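Local atomic coordinates of SusD homolog (Bacteroides thetaiotaomicron, PDB entry 3EHM), a protein that probably binds mucin O-glycans as a SusD-like outer-membrane lipoprotein, helping this gut bacterium to use host glycans. Residues F308-T313 against S400-G405; G405-D410 against L464-D469. All coordinates share one frame; numbering follows the deposited sequence.

Overall arrangement
The chain leaves strand 304-306 and enters the loop holding 308-313. It then runs through strand 339-342 and helices 344-356, 364-378 and 384-388 before 400-405 returns to that loop and closes contact 1. Contact 2 opens at once, since G405 belongs to both. Helices 429-445 and 449-459 follow, and 464-469 closes the second loop. The two contacts are therefore in series, neither enclosing the other. Their centres are about 8 Å apart. The first and last segments also meet directly: P312 O with M468 N and T313 O with D469 N are probable hydrogen bonds. Together the contacts tie three loops to one another on one side of the helix-rich SusD-like chain.

Contact 1: F308-T313 against S400-G405; sequences FPVAPT and SNYKYG
A311 and V310 meet the two tyrosines of 400-405 at the apolar centre. The methyl of A311 packs on the hydroxyl end of Y402, with CB 3.8 Å from Y402 CZ. V310 CG2 approaches the Y404 ring obliquely, 4.2 Å from CD1. The hydroxyl end of Y404 continues outward to F308, where OH lies 3.5 Å from F308 CB. The side chains of F308 and Y404 cross at about a right angle.

One face of the F308 ring carries K403. The lysine chain bends at its third torsion (64°) and again at its fourth, which folds the amine back over the ring. CD makes a CH-pi contact there, and NZ makes a cation-pi contact 3.9 Å from the ring centroid, 30° off the normal. K403 has a second cation-pi partner in Y297.

The polar edge centres on P309 O. It lies near the planes of both tyrosine rings, at their edges, 3.3 Å from Y402 CE1 and 3.5 Å from Y404 CE1. A water also donates to P309 O over 3.0 Å and accepts a weak bond from K403 N. The direct hydrogen bond of the contact runs from A311 N to Y402 OH, at 3.0 Å and a nearly straight 173°. It fixes the tyrosine hydroxyl on the backbone of the other loop.

The contact joins two long loops of the SusD-like fold, one after strand 304-306 and one after helix 384-388. Tyrosine and lysine side chains of 400-405 meet both backbone and side chains of 308-313. The 308-313 segment has further partners. F308 bonds to S329 and V310 to the backbone of M272 in strand 270-272, while P309 packs on W277 of helix 274-282.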
loop_
_atom_site.group_PDB
_atom_site.type_symbol
_atom_site.label_atom_id
_atom_site.label_comp_id
_atom_site.label_asym_id
_atom_site.label_seq_id
_atom_site.Cartn_x
_atom_site.Cartn_y
_atom_site.Cartn_z
ATOM N N PHE A 308 10.960 -8.298 -18.899
ATOM C CA PHE A 308 11.634 -7.012 -19.075
ATOM C C PHE A 308 10.984 -5.915 -18.234
ATOM O O PHE A 308 9.851 -5.511 -18.493
ATOM C CB PHE A 308 11.578 -6.590 -20.548
ATOM C CG PHE A 308 12.020 -7.660 -21.512
ATOM C CD1 PHE A 308 11.342 -7.848 -22.712
ATOM C CD2 PHE A 308 13.114 -8.474 -21.229
ATOM C CE1 PHE A 308 11.745 -8.829 -23.621
ATOM C CE2 PHE A 308 13.529 -9.459 -22.132
ATOM C CZ PHE A 308 12.840 -9.636 -23.329
ATOM N N PRO A 309 11.704 -5.409 -17.224
ATOM C CA PRO A 309 11.165 -4.355 -16.361
ATOM C C PRO A 309 11.396 -2.939 -16.882
ATOM O O PRO A 309 12.188 -2.716 -17.798
ATOM C CB PRO A 309 11.898 -4.595 -15.051
ATOM C CG PRO A 309 13.265 -4.977 -15.534
ATOM C CD PRO A 309 12.962 -5.946 -16.671
ATOM N N VAL A 310 10.683 -1.991 -16.286
ATOM C CA VAL A 310 10.813 -0.580 -16.618
ATOM C C VAL A 310 11.335 0.046 -15.328
ATOM O O VAL A 310 10.812 -0.222 -14.242
ATOM C CB VAL A 310 9.455 0.034 -17.011
ATOM C CG1 VAL A 310 9.595 1.534 -17.234
ATOM C CG2 VAL A 310 8.944 -0.635 -18.287
ATOM N N ALA A 311 12.376 0.860 -15.443
ATOM C CA ALA A 311 12.987 1.471 -14.270
ATOM C C ALA A 311 12.057 2.408 -13.509
ATOM O O ALA A 311 11.108 2.958 -14.071
ATOM C CB ALA A 311 14.258 2.200 -14.675
ATOM N N PRO A 312 12.315 2.591 -12.204
ATOM C CA PRO A 312 11.478 3.474 -11.389
ATOM C C PRO A 312 11.694 4.930 -11.767
ATOM O O PRO A 312 12.799 5.323 -12.148
ATOM C CB PRO A 312 11.932 3.164 -9.970
ATOM C CG PRO A 312 13.382 2.862 -10.152
ATOM C CD PRO A 312 13.384 1.986 -11.390
ATOM N N THR A 313 10.629 5.718 -11.667
ATOM C CA THR A 313 10.682 7.137 -11.994
ATOM C C THR A 313 11.369 7.324 -13.349
ATOM O O THR A 313 12.390 8.004 -13.469
ATOM C CB THR A 313 11.417 7.914 -10.873
ATOM O OG1 THR A 313 10.832 7.571 -9.606
ATOM C CG2 THR A 313 11.278 9.419 -11.071
ATOM N N SER A 400 23.400 -3.005 -19.777
ATOM C CA SER A 400 23.174 -3.965 -20.846
ATOM C C SER A 400 21.761 -4.539 -20.805
ATOM O O SER A 400 21.018 -4.443 -21.782
ATOM C CB SER A 400 24.177 -5.116 -20.739
ATOM O OG SER A 400 25.504 -4.628 -20.641
ATOM N N ASN A 401 21.400 -5.129 -19.670
ATOM C CA ASN A 401 20.091 -5.756 -19.501
ATOM C C ASN A 401 18.891 -4.819 -19.652
ATOM O O ASN A 401 17.835 -5.242 -20.117
ATOM C CB ASN A 401 20.006 -6.449 -18.136
ATOM C CG ASN A 401 18.838 -7.414 -18.047
ATOM O OD1 ASN A 401 18.168 -7.507 -17.017
ATOM N ND2 ASN A 401 18.597 -8.151 -19.127
ATOM N N TYR A 402 19.036 -3.562 -19.250
ATOM C CA TYR A 402 17.925 -2.626 -19.372
ATOM C C TYR A 402 17.835 -2.167 -20.823
ATOM O O TYR A 402 18.773 -1.588 -21.359
ATOM C CB TYR A 402 18.114 -1.424 -18.451
ATOM C CG TYR A 402 16.863 -0.588 -18.353
ATOM C CD1 TYR A 402 15.684 -1.136 -17.852
ATOM C CD2 TYR A 402 16.843 0.736 -18.793
ATOM C CE1 TYR A 402 14.513 -0.394 -17.790
ATOM C CE2 TYR A 402 15.672 1.493 -18.736
ATOM C CZ TYR A 402 14.512 0.920 -18.234
ATOM O OH TYR A 402 13.348 1.648 -18.182
ATOM N N LYS A 403 16.696 -2.411 -21.455
ATOM C CA LYS A 403 16.545 -2.060 -22.859
ATOM C C LYS A 403 15.773 -0.796 -23.215
ATOM O O LYS A 403 15.618 -0.491 -24.394
ATOM C CB LYS A 403 15.940 -3.254 -23.603
ATOM C CG LYS A 403 14.985 -4.081 -22.755
ATOM C CD LYS A 403 14.391 -5.248 -23.532
ATOM C CE LYS A 403 15.440 -6.269 -23.955
ATOM N NZ LYS A 403 15.947 -7.094 -22.826
ATOM N N TYR A 404 15.315 -0.045 -22.221
ATOM C CA TYR A 404 14.539 1.157 -22.514
ATOM C C TYR A 404 15.238 2.464 -22.168
ATOM O O TYR A 404 14.594 3.447 -21.799
ATOM C CB TYR A 404 13.189 1.067 -21.801
ATOM C CG TYR A 404 12.503 -0.256 -22.053
ATOM C CD1 TYR A 404 12.172 -1.104 -20.998
ATOM C CD2 TYR A 404 12.237 -0.686 -23.353
ATOM C CE1 TYR A 404 11.599 -2.352 -21.230
ATOM C CE2 TYR A 404 11.664 -1.934 -23.598
ATOM C CZ TYR A 404 11.350 -2.760 -22.532
ATOM O OH TYR A 404 10.807 -4.000 -22.765
ATOM N N GLY A 405 16.558 2.478 -22.305
ATOM C CA GLY A 405 17.310 3.680 -22.007
ATOM C C GLY A 405 18.565 3.366 -21.226
ATOM O O GLY A 405 18.934 2.203 -21.083
HETATM O O HOH W 1 14.437 -3.863 -19.441
#

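Contact 2: G405-D410 against L464-D469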
loop_
_atom_site.group_PDB
_atom_site.type_symbol
_atom_site.label_atom_id
_atom_site.label_comp_id
_atom_site.label_asym_id
_atom_site.label_seq_id
_atom_site.Cartn_x
_atom_site.Cartn_y
_atom_site.Cartn_z
ATOM N N GLY A 405 16.558 2.478 -22.305
ATOM C CA GLY A 405 17.310 3.680 -22.007
ATOM C C GLY A 405 18.565 3.366 -21.226
ATOM O O GLY A 405 18.934 2.203 -21.083
ATOM N N THR A 406 19.219 4.405 -20.721
ATOM C CA THR A 406 20.447 4.241 -19.956
ATOM C C THR A 406 20.157 4.204 -18.464
ATOM O O THR A 406 19.873 5.234 -17.850
ATOM C CB THR A 406 21.425 5.389 -20.246
ATOM O OG1 THR A 406 21.779 5.366 -21.635
ATOM C CG2 THR A 406 22.678 5.248 -19.408
ATOM N N TYR A 407 20.231 3.012 -17.883
ATOM C CA TYR A 407 19.968 2.848 -16.462
ATOM C C TYR A 407 20.643 1.611 -15.899
ATOM O O TYR A 407 20.705 0.568 -16.551
ATOM C CB TYR A 407 18.461 2.731 -16.201
ATOM C CG TYR A 407 18.114 2.537 -14.736
ATOM C CD1 TYR A 407 18.045 3.624 -13.867
ATOM C CD2 TYR A 407 17.887 1.262 -14.216
ATOM C CE1 TYR A 407 17.754 3.449 -12.512
ATOM C CE2 TYR A 407 17.599 1.071 -12.864
ATOM C CZ TYR A 407 17.532 2.172 -12.018
ATOM O OH TYR A 407 17.237 1.997 -10.685
ATOM N N ASN A 408 21.143 1.727 -14.678
ATOM C CA ASN A 408 21.773 0.597 -14.028
ATOM C C ASN A 408 21.819 0.826 -12.528
ATOM O O ASN A 408 22.008 1.949 -12.056
ATOM C CB ASN A 408 23.192 0.381 -14.565
ATOM C CG ASN A 408 24.163 1.432 -14.080
ATOM O OD1 ASN A 408 24.543 1.446 -12.910
ATOM N ND2 ASN A 408 24.564 2.325 -14.973
ATOM N N HIS A 409 21.619 -0.253 -11.786
ATOM C CA HIS A 409 21.666 -0.221 -10.339
ATOM C C HIS A 409 21.801 -1.655 -9.858
ATOM O O HIS A 409 20.974 -2.508 -10.181
ATOM C CB HIS A 409 20.400 0.412 -9.757
ATOM C CG HIS A 409 20.418 0.508 -8.264
ATOM N ND1 HIS A 409 20.138 -0.567 -7.447
ATOM C CD2 HIS A 409 20.755 1.527 -7.439
ATOM C CE1 HIS A 409 20.305 -0.215 -6.185
ATOM N NE2 HIS A 409 20.681 1.051 -6.151
ATOM N N ASP A 410 22.861 -1.924 -9.107
ATOM C CA ASP A 410 23.081 -3.261 -8.595
ATOM C C ASP A 410 22.319 -3.423 -7.289
ATOM O O ASP A 410 22.788 -3.026 -6.224
ATOM C CB ASP A 410 24.565 -3.517 -8.356
ATOM C CG ASP A 410 24.852 -4.978 -8.100
ATOM O OD1 ASP A 410 23.902 -5.706 -7.744
ATOM O OD2 ASP A 410 26.013 -5.402 -8.250
ATOM N N LEU A 464 15.675 -0.468 -2.705
ATOM C CA LEU A 464 15.037 -0.247 -3.994
ATOM C C LEU A 464 15.976 0.194 -5.100
ATOM O O LEU A 464 17.058 0.723 -4.845
ATOM C CB LEU A 464 13.957 0.827 -3.855
ATOM C CG LEU A 464 13.004 0.732 -2.665
ATOM C CD1 LEU A 464 12.230 2.032 -2.538
ATOM C CD2 LEU A 464 12.068 -0.446 -2.840
HETATM N N MSE A 465 15.537 -0.023 -6.336
HETATM C CA MSE A 465 16.287 0.416 -7.503
HETATM C C MSE A 465 16.154 1.934 -7.401
HETATM O O MSE A 465 15.071 2.439 -7.101
HETATM C CB MSE A 465 15.613 -0.077 -8.791
HETATM C CG MSE A 465 15.670 -1.588 -9.004
HETATM SE SE MSE A 465 17.332 -2.153 -9.821
HETATM C CE MSE A 465 16.894 -4.010 -10.171
ATOM N N LYS A 466 17.241 2.659 -7.637
ATOM C CA LYS A 466 17.210 4.116 -7.544
ATOM C C LYS A 466 16.413 4.729 -8.688
ATOM O O LYS A 466 16.320 4.152 -9.769
ATOM C CB LYS A 466 18.637 4.667 -7.570
ATOM C CG LYS A 466 19.339 4.426 -8.894
ATOM C CD LYS A 466 20.812 4.794 -8.846
ATOM C CE LYS A 466 21.482 4.465 -10.173
ATOM N NZ LYS A 466 22.904 4.048 -9.977
ATOM N N PRO A 467 15.831 5.917 -8.469
ATOM C CA PRO A 467 15.058 6.547 -9.541
ATOM C C PRO A 467 15.936 6.850 -10.755
ATOM O O PRO A 467 17.096 7.221 -10.616
ATOM C CB PRO A 467 14.510 7.808 -8.875
ATOM C CG PRO A 467 15.550 8.127 -7.830
ATOM C CD PRO A 467 15.861 6.768 -7.266
HETATM N N MSE A 468 15.376 6.681 -11.946
HETATM C CA MSE A 468 16.117 6.933 -13.173
HETATM C C MSE A 468 16.252 8.430 -13.433
HETATM O O MSE A 468 17.279 8.893 -13.922
HETATM C CB MSE A 468 15.412 6.265 -14.344
HETATM C CG MSE A 468 16.136 6.413 -15.655
HETATM SE SE MSE A 468 15.198 5.532 -17.085
HETATM C CE MSE A 468 13.693 4.792 -16.144
ATOM N N ASP A 469 15.200 9.175 -13.106
ATOM C CA ASP A 469 15.182 10.625 -13.275
ATOM C C ASP A 469 15.922 11.254 -12.097
ATOM O O ASP A 469 15.338 11.499 -11.043
ATOM C CB ASP A 469 13.734 11.121 -13.310
ATOM C CG ASP A 469 13.629 12.623 -13.490
ATOM O OD1 ASP A 469 14.671 13.283 -13.718
ATOM O OD2 ASP A 469 12.495 13.140 -13.407
#
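Y407 and H409 reach from one extended loop to M465, K466 and M468 of another in this SusD-like fold. The touching parts run roughly antiparallel, 162° apart, but form no regular strand pair. Y407 and H409 point toward 464-469, while N408 between them points away. M465 and M468 are both selenomethionines.

Two hydrogen bonds cross, each with a side-chain donor. Y407 OH gives a short bond of 2.5 Å to K466 O, in the carbonyl plane and on a lone pair. A chi1 of 179° swings the Y407 ring away from its own backbone N and across to that carbonyl. K466 reaches back the other way, and its NZ makes a weak bond of 3.1 Å to N408 O.

Carbon contacts pack against the tyrosine. M468 CB lies 3.8 Å from Y407 CD1. M465 CB sits near the ring plane at the hydroxyl end, 4.4 Å from Y407 CZ. A phenylalanine in place of Y407 could still lie against M468, but it would probably leave K466 O without its donor and the two loops without their firmer bond.

The H409 ring has backbone over one face: K466 N, and M465 CA in a CH-pi contact 4.2 Å from the centroid. R484 and Q529 also touch this histidine. M465 SE approaches the ring obliquely. The aliphatic chain of K466 runs past the ring, and its CG comes within 3.5 Å of H409 CD2.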